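Local coordinates for protein O-methyltransferase family 2 (Planctopirus limnophila, PDB 5I2H) that probably transfers methyl groups from S-adenosyl-L-methionine to hydroxyl oxygens of small molecules, and binds the flavone apigenin, at residues V199-A204 against D258-A263; S207-M212 against A236-Q241; V214-P219 against T242-R247; R222-D227 against E249-D254. All blocks are in the same frame, centred on the assembly; numbering follows the deposited sequence. Where two conformers were deposited one is given.

Interaction 1. Residues V199-A204 against D258-A263; sequences VLLDVA and DPFPPA
One face of the first strand of the Rossmann-like methyltransferase sheet, lined by V199, L201 and V203, is packed against the proline-rich loop 258-263. No hydrogen bond joins the two segments; the contact is mainly apolar packing. L201 sits at its middle: CB lies 3.6 Å from CB of A263, whose small methyl lets the backbones come close. The leucine's CG is anti to its backbone N (chi1 169°), which sends the two methyls across the F260-P261 step. CD1 rests 3.7 Å from CG of P261, and CD2 approaches CB of F260 at 3.8 Å, the leucine crossing both side chains at about a right angle. In the fold, this loop leads from strand 248-252 at the sheet edge back past strand 222-227 to strand 265-269, on the far side of strand 199-203. Proline suits such an extended crossing, since it stiffens the chain and offers a compact apolar ring.

Further along, V203 meets the F260 ring with both methyls. CG2 makes a CH-pi contact over one face, 4.2 Å from the ring centroid and 22° off its normal, while CG1 is 3.9 Å from CE1. F226 meets the same phenyl ring edge-to-face, and K286 adds a cation-pi contact. At the other end, CG1 of V199 lies 3.7 Å from the carbonyl O of P262.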
loop_
_atom_site.group_PDB
_atom_site.type_symbol
_atom_site.label_atom_id
_atom_site.label_comp_id
_atom_site.label_asym_id
_atom_site.label_seq_id
_atom_site.Cartn_x
_atom_site.Cartn_y
_atom_site.Cartn_z
ATOM N N VAL A 199 28.633 -8.452 -29.071
ATOM C CA VAL A 199 27.311 -8.126 -29.594
ATOM C C VAL A 199 26.300 -8.466 -28.513
ATOM O O VAL A 199 26.214 -9.619 -28.080
ATOM C CB VAL A 199 27.023 -8.879 -30.898
ATOM C CG1 VAL A 199 25.586 -8.633 -31.359
ATOM C CG2 VAL A 199 28.042 -8.454 -31.983
ATOM N N LEU A 200 25.559 -7.456 -28.055
ATOM C CA LEU A 200 24.542 -7.614 -27.026
ATOM C C LEU A 200 23.179 -7.582 -27.707
ATOM O O LEU A 200 22.821 -6.575 -28.336
ATOM C CB LEU A 200 24.651 -6.492 -25.997
ATOM C CG LEU A 200 23.509 -6.382 -24.972
ATOM C CD1 LEU A 200 23.371 -7.692 -24.161
ATOM C CD2 LEU A 200 23.705 -5.172 -24.037
ATOM N N LEU A 201 22.447 -8.689 -27.612
ATOM C CA LEU A 201 21.081 -8.817 -28.124
ATOM C C LEU A 201 20.085 -8.682 -26.986
ATOM O O LEU A 201 20.146 -9.434 -26.006
ATOM C CB LEU A 201 20.878 -10.179 -28.807
ATOM C CG LEU A 201 19.450 -10.607 -29.179
ATOM C CD1 LEU A 201 18.818 -9.678 -30.222
ATOM C CD2 LEU A 201 19.424 -12.083 -29.663
ATOM N N ASP A 202 19.135 -7.775 -27.144
ATOM C CA ASP A 202 18.190 -7.383 -26.094
ATOM C C ASP A 202 16.838 -7.876 -26.588
ATOM O O ASP A 202 16.258 -7.279 -27.495
ATOM C CB ASP A 202 18.266 -5.864 -25.927
ATOM C CG ASP A 202 17.591 -5.344 -24.696
ATOM O OD1 ASP A 202 16.708 -6.030 -24.158
ATOM O OD2 ASP A 202 17.929 -4.186 -24.288
ATOM N N VAL A 203 16.368 -8.995 -26.040
ATOM C CA VAL A 203 15.143 -9.637 -26.511
ATOM C C VAL A 203 13.955 -9.074 -25.746
ATOM O O VAL A 203 13.928 -9.124 -24.507
ATOM C CB VAL A 203 15.237 -11.166 -26.369
ATOM C CG1 VAL A 203 13.866 -11.862 -26.734
ATOM C CG2 VAL A 203 16.352 -11.678 -27.291
ATOM N N ALA A 204 12.977 -8.502 -26.461
ATOM C CA ALA A 204 11.719 -8.048 -25.860
ATOM C C ALA A 204 11.979 -7.017 -24.766
ATOM O O ALA A 204 11.228 -6.914 -23.797
ATOM C CB ALA A 204 10.904 -9.237 -25.325
ATOM N N ASP A 258 10.839 -16.725 -34.514
ATOM C CA ASP A 258 11.780 -16.168 -35.467
ATOM C C ASP A 258 13.197 -16.357 -34.945
ATOM O O ASP A 258 13.421 -16.305 -33.731
ATOM C CB ASP A 258 11.501 -14.685 -35.689
ATOM C CG ASP A 258 10.180 -14.449 -36.439
ATOM O OD1 ASP A 258 9.808 -15.289 -37.282
ATOM O OD2 ASP A 258 9.488 -13.440 -36.179
ATOM N N PRO A 259 14.170 -16.552 -35.832
ATOM C CA PRO A 259 15.543 -16.789 -35.370
ATOM C C PRO A 259 16.131 -15.557 -34.697
ATOM O O PRO A 259 16.021 -14.433 -35.202
ATOM C CB PRO A 259 16.302 -17.141 -36.661
ATOM C CG PRO A 259 15.464 -16.574 -37.800
ATOM C CD PRO A 259 14.046 -16.577 -37.309
ATOM N N PHE A 260 16.779 -15.776 -33.559
ATOM C CA PHE A 260 17.533 -14.692 -32.958
ATOM C C PHE A 260 18.783 -14.446 -33.799
ATOM O O PHE A 260 19.371 -15.400 -34.347
ATOM C CB PHE A 260 17.944 -15.031 -31.530
ATOM C CG PHE A 260 16.797 -15.070 -30.524
ATOM C CD1 PHE A 260 15.703 -14.188 -30.605
ATOM C CD2 PHE A 260 16.825 -16.003 -29.468
ATOM C CE1 PHE A 260 14.676 -14.243 -29.664
ATOM C CE2 PHE A 260 15.817 -16.065 -28.510
ATOM C CZ PHE A 260 14.741 -15.194 -28.597
ATOM N N PRO A 261 19.217 -13.203 -33.920
ATOM C CA PRO A 261 20.465 -12.917 -34.646
ATOM C C PRO A 261 21.663 -13.365 -33.827
ATOM O O PRO A 261 21.573 -13.494 -32.584
ATOM C CB PRO A 261 20.441 -11.385 -34.800
ATOM C CG PRO A 261 19.664 -10.934 -33.596
ATOM C CD PRO A 261 18.595 -11.989 -33.360
ATOM N N PRO A 262 22.798 -13.605 -34.479
ATOM C CA PRO A 262 24.012 -13.969 -33.738
ATOM C C PRO A 262 24.363 -12.902 -32.719
ATOM O O PRO A 262 24.293 -11.705 -32.999
ATOM C CB PRO A 262 25.081 -14.069 -34.836
ATOM C CG PRO A 262 24.322 -14.371 -36.075
ATOM C CD PRO A 262 23.028 -13.590 -35.931
ATOM N N ALA A 263 24.754 -13.349 -31.535
ATOM C CA ALA A 263 25.078 -12.456 -30.433
ATOM C C ALA A 263 26.012 -13.154 -29.467
ATOM O O ALA A 263 25.997 -14.381 -29.349
ATOM C CB ALA A 263 23.809 -12.020 -29.696
#

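Interaction 2. Residues S207-M212 against A236-Q241; sequences SGIYTM and AELAEQ
M212, a selenomethionine in the crystal, has CG anti to its carbonyl carbon (chi1 -62°) and an extended chain beyond, with chi2 167° and chi3 -161°, and this carries SE and CE straight across to the helix of L238. SE comes to rest 3.7 Å from CB of L238 and equally near that residue's backbone C; CE goes on to 3.7 Å from N of A239. The two side chains of M212 and L238 cross at about a right angle, the selenium end lying against the root of the leucine. A239 suits its place because its short side chain leaves the methyl room to reach the helix backbone. L238 also has CG anti to its carbonyl carbon, with an extended chain, and its CD1 reaches I209, where it lies 3.8 Å from CG1 and as near to CD1.

These residues join helix 209-217 to helix 229-241, which lie on the same side of the Rossmann-like sheet; L248 of the edge strand lies against both M212 and A239. The helix of I209 starts just after the first strand, at the place where methyltransferases of this class have their glycine-rich loop. There, in the conformer given, OG of S207 accepts a bond from N of I209, which would make an ST turn, and G208, at the N-cap, has the positive phi that glycine adopts easily. A166 and W170 of helix 154-179 pack against I209, and T242 and V244 against M212.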
loop_
_atom_site.group_PDB
_atom_site.type_symbol
_atom_site.label_atom_id
_atom_site.label_comp_id
_atom_site.label_asym_id
_atom_site.label_seq_id
_atom_site.Cartn_x
_atom_site.Cartn_y
_atom_site.Cartn_z
ATOM N N SER A 207 12.307 -0.116 -25.761
ATOM C CA SER A 207 13.034 1.003 -25.185
ATOM C C SER A 207 14.494 0.711 -25.509
ATOM O O SER A 207 15.169 1.587 -26.052
ATOM C CB SER A 207 12.796 1.198 -23.675
ATOM O OG SER A 207 13.823 0.581 -22.886
ATOM N N GLY A 208 14.983 -0.521 -25.243
ATOM C CA GLY A 208 16.380 -0.818 -25.518
ATOM C C GLY A 208 17.361 0.005 -24.693
ATOM O O GLY A 208 18.574 0.027 -24.971
ATOM N N ILE A 209 16.845 0.680 -23.667
ATOM C CA ILE A 209 17.648 1.616 -22.883
ATOM C C ILE A 209 18.798 0.900 -22.191
ATOM O O ILE A 209 19.903 1.457 -22.076
ATOM C CB ILE A 209 16.737 2.351 -21.894
ATOM C CG1 ILE A 209 15.888 3.377 -22.670
ATOM C CG2 ILE A 209 17.532 3.067 -20.800
ATOM C CD1 ILE A 209 14.702 3.884 -21.855
ATOM N N TYR A 210 18.570 -0.336 -21.704
ATOM C CA TYR A 210 19.666 -1.037 -21.040
ATOM C C TYR A 210 20.820 -1.270 -22.002
ATOM O O TYR A 210 21.993 -1.134 -21.621
ATOM C CB TYR A 210 19.195 -2.359 -20.436
ATOM C CG TYR A 210 18.264 -2.140 -19.255
ATOM C CD1 TYR A 210 18.758 -1.950 -17.973
ATOM C CD2 TYR A 210 16.880 -2.118 -19.422
ATOM C CE1 TYR A 210 17.904 -1.733 -16.896
ATOM C CE2 TYR A 210 16.018 -1.908 -18.345
ATOM C CZ TYR A 210 16.538 -1.730 -17.081
ATOM O OH TYR A 210 15.696 -1.511 -16.003
ATOM N N THR A 211 20.500 -1.654 -23.246
ATOM C CA THR A 211 21.537 -1.866 -24.252
ATOM C C THR A 211 22.230 -0.563 -24.611
ATOM O O THR A 211 23.458 -0.544 -24.756
ATOM C CB THR A 211 20.929 -2.516 -25.487
ATOM O OG1 THR A 211 20.418 -3.796 -25.102
ATOM C CG2 THR A 211 21.972 -2.711 -26.588
HETATM N N MSE A 212 21.471 0.538 -24.741
HETATM C CA MSE A 212 22.098 1.820 -25.053
HETATM C C MSE A 212 23.096 2.226 -23.958
HETATM O O MSE A 212 24.181 2.715 -24.282
HETATM C CB MSE A 212 21.055 2.913 -25.266
HETATM C CG MSE A 212 20.151 2.586 -26.438
HETATM SE SE MSE A 212 18.644 3.779 -26.390
HETATM C CE MSE A 212 17.530 2.652 -27.556
ATOM N N ALA A 236 14.367 3.566 -31.772
ATOM C CA ALA A 236 15.058 4.327 -32.808
ATOM C C ALA A 236 15.276 5.766 -32.354
ATOM O O ALA A 236 16.358 6.338 -32.556
ATOM C CB ALA A 236 14.253 4.312 -34.110
ATOM N N GLU A 237 14.248 6.369 -31.740
ATOM C CA GLU A 237 14.372 7.737 -31.231
ATOM C C GLU A 237 15.442 7.813 -30.149
ATOM O O GLU A 237 16.329 8.692 -30.172
ATOM C CB GLU A 237 13.016 8.215 -30.685
ATOM C CG GLU A 237 13.084 9.521 -29.884
ATOM C CD GLU A 237 13.662 10.680 -30.715
ATOM O OE1 GLU A 237 13.503 10.677 -31.956
ATOM O OE2 GLU A 237 14.300 11.582 -30.148
ATOM N N LEU A 238 15.377 6.884 -29.189
ATOM C CA LEU A 238 16.297 6.965 -28.057
ATOM C C LEU A 238 17.732 6.646 -28.468
ATOM O O LEU A 238 18.678 7.229 -27.913
ATOM C CB LEU A 238 15.822 6.045 -26.922
ATOM C CG LEU A 238 14.432 6.384 -26.378
ATOM C CD1 LEU A 238 14.097 5.387 -25.294
ATOM C CD2 LEU A 238 14.402 7.852 -25.867
ATOM N N ALA A 239 17.914 5.769 -29.463
ATOM C CA ALA A 239 19.257 5.509 -29.980
ATOM C C ALA A 239 19.872 6.767 -30.564
ATOM O O ALA A 239 21.080 6.985 -30.441
ATOM C CB ALA A 239 19.232 4.416 -31.056
ATOM N N GLU A 240 19.060 7.603 -31.225
ATOM C CA GLU A 240 19.584 8.877 -31.721
ATOM C C GLU A 240 19.956 9.805 -30.572
ATOM O O GLU A 240 21.019 10.448 -30.595
ATOM C CB GLU A 240 18.574 9.569 -32.650
ATOM C CG GLU A 240 18.181 8.775 -33.881
ATOM C CD GLU A 240 19.200 8.785 -34.995
ATOM O OE1 GLU A 240 20.291 9.406 -34.842
ATOM O OE2 GLU A 240 18.878 8.191 -36.061
ATOM N N GLN A 241 19.103 9.886 -29.554
ATOM C CA GLN A 241 19.390 10.774 -28.442
ATOM C C GLN A 241 20.673 10.384 -27.732
ATOM O O GLN A 241 21.452 11.258 -27.336
ATOM C CB GLN A 241 18.236 10.770 -27.453
ATOM C CG GLN A 241 16.962 11.394 -27.980
ATOM C CD GLN A 241 15.886 11.385 -26.925
ATOM O OE1 GLN A 241 16.190 11.334 -25.727
ATOM N NE2 GLN A 241 14.625 11.432 -27.350
#

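Interaction 3. Residues V214-P219 against T242-R247; sequences VLQKYP and TGVRDR
R247 and L215 slide past each other in opposite directions, and the guanidinium ends at the carbonyl of the very residue whose side chain it passes. CG of R247 is anti to the carbonyl carbon, and the chain then bends at chi3 (-74°), turning the planar head toward the end of helix 209-217. NH1 and NH2 both grip O of L215 end-on. The NH2 bond is the shorter, 2.7 Å, and the straighter. The oxygen lies in the guanidinium plane, but both nitrogens reach it from one face of the carbonyl plane, NH2 from well above it. NH1 makes a weak bond of 3.1 Å to O of Y218, and also a hydrogen bond to O of W221. O of P219 lies over one face of the guanidinium, 3.0 Å above its plane, without being bonded. Arginine suits this place because its several N-H groups can serve carbonyls gathered at a helix end.

Q216 stretches out at about a right angle to T242, its NE2 giving O of T242 a 2.9 Å bond in the carbonyl plane, on a lone pair. The amide is fixed at both ends, since K7 O also accepts from NE2 and A9 N donates to OE1. V244 packs between Q216 and L215, with CG1 3.9 Å from CG of Q216 and 4.0 Å from CB of L215.

Helix 229-241 ends here in a Schellman motif with G243 at positive phi, and the donors of Q216 and R247 satisfy carbonyls at the C-terminal ends of two neighbouring helices of the Rossmann-like fold.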
loop_
_atom_site.group_PDB
_atom_site.type_symbol
_atom_site.label_atom_id
_atom_site.label_comp_id
_atom_site.label_asym_id
_atom_site.label_seq_id
_atom_site.Cartn_x
_atom_site.Cartn_y
_atom_site.Cartn_z
ATOM N N VAL A 214 24.793 0.127 -22.005
ATOM C CA VAL A 214 25.958 -0.741 -22.174
ATOM C C VAL A 214 26.817 -0.256 -23.338
ATOM O O VAL A 214 28.057 -0.213 -23.250
ATOM C CB VAL A 214 25.495 -2.198 -22.368
ATOM C CG1 VAL A 214 26.657 -3.094 -22.819
ATOM C CG2 VAL A 214 24.895 -2.706 -21.055
ATOM N N LEU A 215 26.182 0.155 -24.434
ATOM C CA LEU A 215 26.972 0.602 -25.584
ATOM C C LEU A 215 27.731 1.895 -25.296
ATOM O O LEU A 215 28.810 2.101 -25.872
ATOM C CB LEU A 215 26.083 0.808 -26.816
ATOM C CG LEU A 215 25.444 -0.456 -27.402
ATOM C CD1 LEU A 215 24.618 -0.100 -28.672
ATOM C CD2 LEU A 215 26.476 -1.559 -27.686
ATOM N N GLN A 216 27.185 2.800 -24.461
ATOM C CA GLN A 216 27.983 3.962 -24.056
ATOM C C GLN A 216 29.159 3.553 -23.182
ATOM O O GLN A 216 30.241 4.161 -23.259
ATOM C CB GLN A 216 27.123 4.997 -23.326
ATOM C CG GLN A 216 26.029 5.622 -24.176
ATOM C CD GLN A 216 25.448 6.824 -23.480
ATOM O OE1 GLN A 216 25.625 6.981 -22.266
ATOM N NE2 GLN A 216 24.772 7.699 -24.231
ATOM N N LYS A 217 28.985 2.534 -22.355
ATOM C CA LYS A 217 30.082 2.092 -21.508
ATOM C C LYS A 217 31.167 1.386 -22.311
ATOM O O LYS A 217 32.353 1.471 -21.966
ATOM C CB LYS A 217 29.558 1.158 -20.428
ATOM C CG LYS A 217 30.691 0.619 -19.555
ATOM C CD LYS A 217 30.210 0.165 -18.244
ATOM C CE LYS A 217 31.384 0.203 -17.247
ATOM N NZ LYS A 217 31.735 1.602 -16.804
ATOM N N TYR A 218 30.776 0.675 -23.370
ATOM C CA TYR A 218 31.663 -0.199 -24.133
ATOM C C TYR A 218 31.626 0.264 -25.584
ATOM O O TYR A 218 30.854 -0.264 -26.403
ATOM C CB TYR A 218 31.236 -1.657 -24.001
ATOM C CG TYR A 218 31.443 -2.260 -22.629
ATOM C CD1 TYR A 218 32.717 -2.607 -22.185
ATOM C CD2 TYR A 218 30.367 -2.495 -21.784
ATOM C CE1 TYR A 218 32.914 -3.174 -20.945
ATOM C CE2 TYR A 218 30.554 -3.068 -20.534
ATOM C CZ TYR A 218 31.824 -3.399 -20.118
ATOM O OH TYR A 218 32.003 -3.976 -18.875
ATOM N N PRO A 219 32.450 1.243 -25.943
ATOM C CA PRO A 219 32.385 1.828 -27.299
ATOM C C PRO A 219 32.688 0.850 -28.436
ATOM O O PRO A 219 32.371 1.158 -29.600
ATOM C CB PRO A 219 33.437 2.939 -27.239
ATOM C CG PRO A 219 33.621 3.216 -25.785
ATOM C CD PRO A 219 33.419 1.928 -25.076
ATOM N N THR A 242 20.905 9.076 -27.545
ATOM C CA THR A 242 22.051 8.609 -26.775
ATOM C C THR A 242 23.292 8.451 -27.645
ATOM O O THR A 242 24.346 8.072 -27.124
ATOM C CB THR A 242 21.740 7.274 -26.063
ATOM O OG1 THR A 242 21.315 6.304 -27.032
ATOM C CG2 THR A 242 20.637 7.464 -24.993
ATOM N N GLY A 243 23.196 8.742 -28.948
ATOM C CA GLY A 243 24.360 8.734 -29.817
ATOM C C GLY A 243 24.945 7.370 -30.121
ATOM O O GLY A 243 26.112 7.290 -30.505
ATOM N N VAL A 244 24.169 6.294 -29.975
ATOM C CA VAL A 244 24.658 4.947 -30.251
ATOM C C VAL A 244 23.982 4.351 -31.481
ATOM O O VAL A 244 24.171 3.160 -31.785
ATOM C CB VAL A 244 24.504 4.024 -29.030
ATOM C CG1 VAL A 244 25.314 4.582 -27.833
ATOM C CG2 VAL A 244 23.028 3.849 -28.702
ATOM N N ARG A 245 23.235 5.169 -32.222
ATOM C CA ARG A 245 22.456 4.686 -33.365
ATOM C C ARG A 245 23.295 3.890 -34.370
ATOM O O ARG A 245 22.821 2.887 -34.931
ATOM C CB ARG A 245 21.814 5.900 -34.034
ATOM C CG ARG A 245 21.282 5.742 -35.420
ATOM C CD ARG A 245 19.964 5.102 -35.362
ATOM N NE ARG A 245 20.116 3.667 -35.389
ATOM C CZ ARG A 245 19.122 2.846 -35.665
ATOM N NH1 ARG A 245 19.330 1.513 -35.693
ATOM N NH2 ARG A 245 17.927 3.377 -35.893
ATOM N N ASP A 246 24.529 4.326 -34.622
ATOM C CA ASP A 246 25.341 3.662 -35.627
ATOM C C ASP A 246 25.825 2.287 -35.167
ATOM O O ASP A 246 26.275 1.489 -36.009
ATOM C CB ASP A 246 26.520 4.564 -36.020
ATOM C CG ASP A 246 26.089 5.816 -36.816
ATOM O OD1 ASP A 246 25.071 5.784 -37.537
ATOM O OD2 ASP A 246 26.793 6.845 -36.733
ATOM N N ARG A 247 25.703 1.965 -33.877
ATOM C CA ARG A 247 26.153 0.680 -33.353
ATOM C C ARG A 247 24.978 -0.151 -32.857
ATOM O O ARG A 247 25.172 -1.146 -32.140
ATOM C CB ARG A 247 27.191 0.867 -32.241
ATOM C CG ARG A 247 28.499 1.458 -32.704
ATOM C CD ARG A 247 29.511 1.429 -31.574
ATOM N NE ARG A 247 29.246 2.429 -30.526
ATOM C CZ ARG A 247 29.140 2.176 -29.219
ATOM N NH1 ARG A 247 29.252 0.924 -28.731
ATOM N NH2 ARG A 247 28.942 3.197 -28.384
#

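Interaction 4. Residues R222-D227 against E249-D254; sequences RGIIFD and ELHAGD. With EDO (1,2-ethanediol), chain F.
Strands 222-227 and 248-252 form the parallel edge pair of a beta-alpha-beta unit, and their backbones are joined from G223 to G253. O of G223 accepts from N of E249, and N of I225 donates to O of E249; O of I225 takes the N-H of H251 at 2.8 Å, almost straight at 179°. N of D227 and O of H251, then N of G253 and O of D227, extend the series. On the face of I224 and E249 lie the polar side-chain contacts between the strands: in the conformer given, NH2 of R222 makes a 3.0 Å salt bridge to OE2 of E249, the two planes turned 61° apart. The other oxygen, OE1, receives NE2 of H251 at 2.8 Å, so in this conformer both carboxylate oxygens have a partner. CG2 of I224 presses on CD2 of H251 at 3.5 Å.

Helix 229-241 makes the crossover between the strands and covers the other face, where I225 and L250 lie side by side, CG1 to CD2 3.7 Å. At the C-terminal ends, F226 has CG anti to its backbone N (chi1 -178°), bringing CE1 within 3.5 Å of O of G253. G253, without a side chain, lets the ring lie close against its backbone.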
loop_
_atom_site.group_PDB
_atom_site.type_symbol
_atom_site.label_atom_id
_atom_site.label_comp_id
_atom_site.label_asym_id
_atom_site.label_seq_id
_atom_site.Cartn_x
_atom_site.Cartn_y
_atom_site.Cartn_z
ATOM N N ARG A 222 28.497 -3.758 -30.082
ATOM C CA ARG A 222 27.334 -3.490 -30.916
ATOM C C ARG A 222 26.110 -4.079 -30.238
ATOM O O ARG A 222 26.196 -5.071 -29.516
ATOM C CB ARG A 222 27.441 -4.085 -32.347
ATOM C CG ARG A 222 28.466 -3.401 -33.230
ATOM C CD ARG A 222 28.398 -3.887 -34.703
ATOM N NE ARG A 222 27.091 -3.768 -35.370
ATOM C CZ ARG A 222 26.721 -2.735 -36.137
ATOM N NH1 ARG A 222 27.538 -1.703 -36.317
ATOM N NH2 ARG A 222 25.530 -2.734 -36.733
ATOM N N GLY A 223 24.963 -3.476 -30.489
ATOM C CA GLY A 223 23.730 -3.895 -29.862
ATOM C C GLY A 223 22.668 -4.210 -30.892
ATOM O O GLY A 223 22.675 -3.682 -32.001
ATOM N N ILE A 224 21.751 -5.082 -30.501
ATOM C CA ILE A 224 20.615 -5.454 -31.326
ATOM C C ILE A 224 19.388 -5.448 -30.424
ATOM O O ILE A 224 19.369 -6.131 -29.396
ATOM C CB ILE A 224 20.789 -6.836 -31.976
ATOM C CG1 ILE A 224 22.072 -6.888 -32.834
ATOM C CG2 ILE A 224 19.545 -7.174 -32.770
ATOM C CD1 ILE A 224 22.394 -8.289 -33.351
ATOM N N ILE A 225 18.383 -4.660 -30.773
ATOM C CA ILE A 225 17.099 -4.718 -30.096
ATOM C C ILE A 225 16.159 -5.565 -30.939
ATOM O O ILE A 225 15.919 -5.254 -32.117
ATOM C CB ILE A 225 16.496 -3.319 -29.897
ATOM C CG1 ILE A 225 17.562 -2.328 -29.375
ATOM C CG2 ILE A 225 15.237 -3.418 -29.025
ATOM C CD1 ILE A 225 18.207 -2.740 -28.027
ATOM N N PHE A 226 15.580 -6.590 -30.327
ATOM C CA PHE A 226 14.641 -7.506 -30.981
ATOM C C PHE A 226 13.282 -7.328 -30.310
ATOM O O PHE A 226 13.160 -7.562 -29.107
ATOM C CB PHE A 226 15.173 -8.938 -30.827
ATOM C CG PHE A 226 14.342 -10.015 -31.486
ATOM C CD1 PHE A 226 13.115 -10.406 -30.950
ATOM C CD2 PHE A 226 14.838 -10.739 -32.565
ATOM C CE1 PHE A 226 12.374 -11.426 -31.523
ATOM C CE2 PHE A 226 14.099 -11.774 -33.135
ATOM C CZ PHE A 226 12.868 -12.112 -32.625
ATOM N N ASP A 227 12.270 -6.863 -31.052
ATOM C CA ASP A 227 10.968 -6.613 -30.426
ATOM C C ASP A 227 9.919 -6.424 -31.528
ATOM O O ASP A 227 10.215 -6.589 -32.715
ATOM C CB ASP A 227 11.034 -5.406 -29.478
ATOM C CG ASP A 227 10.072 -5.547 -28.299
ATOM O OD1 ASP A 227 8.934 -6.015 -28.516
ATOM O OD2 ASP A 227 10.441 -5.206 -27.167
ATOM N N GLU A 249 21.231 -2.071 -34.052
ATOM C CA GLU A 249 20.273 -2.511 -35.057
ATOM C C GLU A 249 18.962 -2.819 -34.363
ATOM O O GLU A 249 18.963 -3.310 -33.230
ATOM C CB GLU A 249 20.712 -3.760 -35.781
ATOM C CG GLU A 249 22.012 -3.655 -36.489
ATOM C CD GLU A 249 22.521 -5.013 -36.998
ATOM O OE1 GLU A 249 21.818 -6.063 -36.894
ATOM O OE2 GLU A 249 23.654 -5.011 -37.475
ATOM N N LEU A 250 17.866 -2.563 -35.068
ATOM C CA LEU A 250 16.509 -2.804 -34.582
ATOM C C LEU A 250 15.873 -3.871 -35.463
ATOM O O LEU A 250 15.722 -3.668 -36.672
ATOM C CB LEU A 250 15.678 -1.517 -34.613
ATOM C CG LEU A 250 16.362 -0.307 -33.976
ATOM C CD1 LEU A 250 15.527 0.992 -34.194
ATOM C CD2 LEU A 250 16.663 -0.542 -32.491
ATOM N N HIS A 251 15.516 -5.003 -34.863
ATOM C CA HIS A 251 14.929 -6.125 -35.583
ATOM C C HIS A 251 13.539 -6.437 -35.059
ATOM O O HIS A 251 13.365 -6.695 -33.857
ATOM C CB HIS A 251 15.798 -7.369 -35.465
ATOM C CG HIS A 251 17.117 -7.227 -36.124
ATOM N ND1 HIS A 251 17.455 -7.938 -37.250
ATOM C CD2 HIS A 251 18.166 -6.423 -35.857
ATOM C CE1 HIS A 251 18.685 -7.612 -37.615
ATOM N NE2 HIS A 251 19.139 -6.696 -36.783
ATOM N N ALA A 252 12.564 -6.439 -35.972
ATOM C CA ALA A 252 11.210 -6.858 -35.651
ATOM C C ALA A 252 11.155 -8.373 -35.700
ATOM O O ALA A 252 11.681 -9.003 -36.627
ATOM C CB ALA A 252 10.197 -6.248 -36.632
ATOM N N GLY A 253 10.537 -8.964 -34.697
ATOM C CA GLY A 253 10.417 -10.399 -34.744
ATOM C C GLY A 253 9.589 -10.892 -33.589
ATOM O O GLY A 253 9.307 -10.159 -32.628
ATOM N N ASP A 254 9.200 -12.141 -33.723
ATOM C CA ASP A 254 8.433 -12.871 -32.729
ATOM C C ASP A 254 9.437 -13.782 -32.034
ATOM O O ASP A 254 10.002 -14.686 -32.671
ATOM C CB ASP A 254 7.318 -13.662 -33.418
ATOM C CG ASP A 254 6.497 -14.530 -32.454
ATOM O OD1 ASP A 254 6.970 -14.903 -31.365
ATOM O OD2 ASP A 254 5.352 -14.879 -32.819
HETATM C C1 EDO F . 7.831 -11.277 -28.750
HETATM O O1 EDO F . 7.111 -12.251 -29.488
HETATM C C2 EDO F . 8.894 -10.648 -29.623
HETATM O O2 EDO F . 9.306 -9.554 -28.830
HETATM O O HOH W 1 25.449 -6.758 -35.159
#

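Overall arrangement
All four contacts belong to the Rossmann-like methyltransferase domain. Interactions 1 and 4 lie about 6 Å apart, centre to centre, and share the sheet: N of D202 is 2.8 Å from O of I224. Interactions 2 and 3 follow one another along helix 209-217, with centres about 9 Å apart. OD2 of D202 lies 2.6 Å from OG1 of T211, tying the strand of interaction 1 to the helix of interaction 2, while O of R247 reaches N of G223 at 2.9 Å, linking interaction 3 to interaction 4. The side chain of D227, in interaction 4, is about 9 Å from the bound apigenin, and the side chain of V203, in interaction 1, is about 12 Å from it.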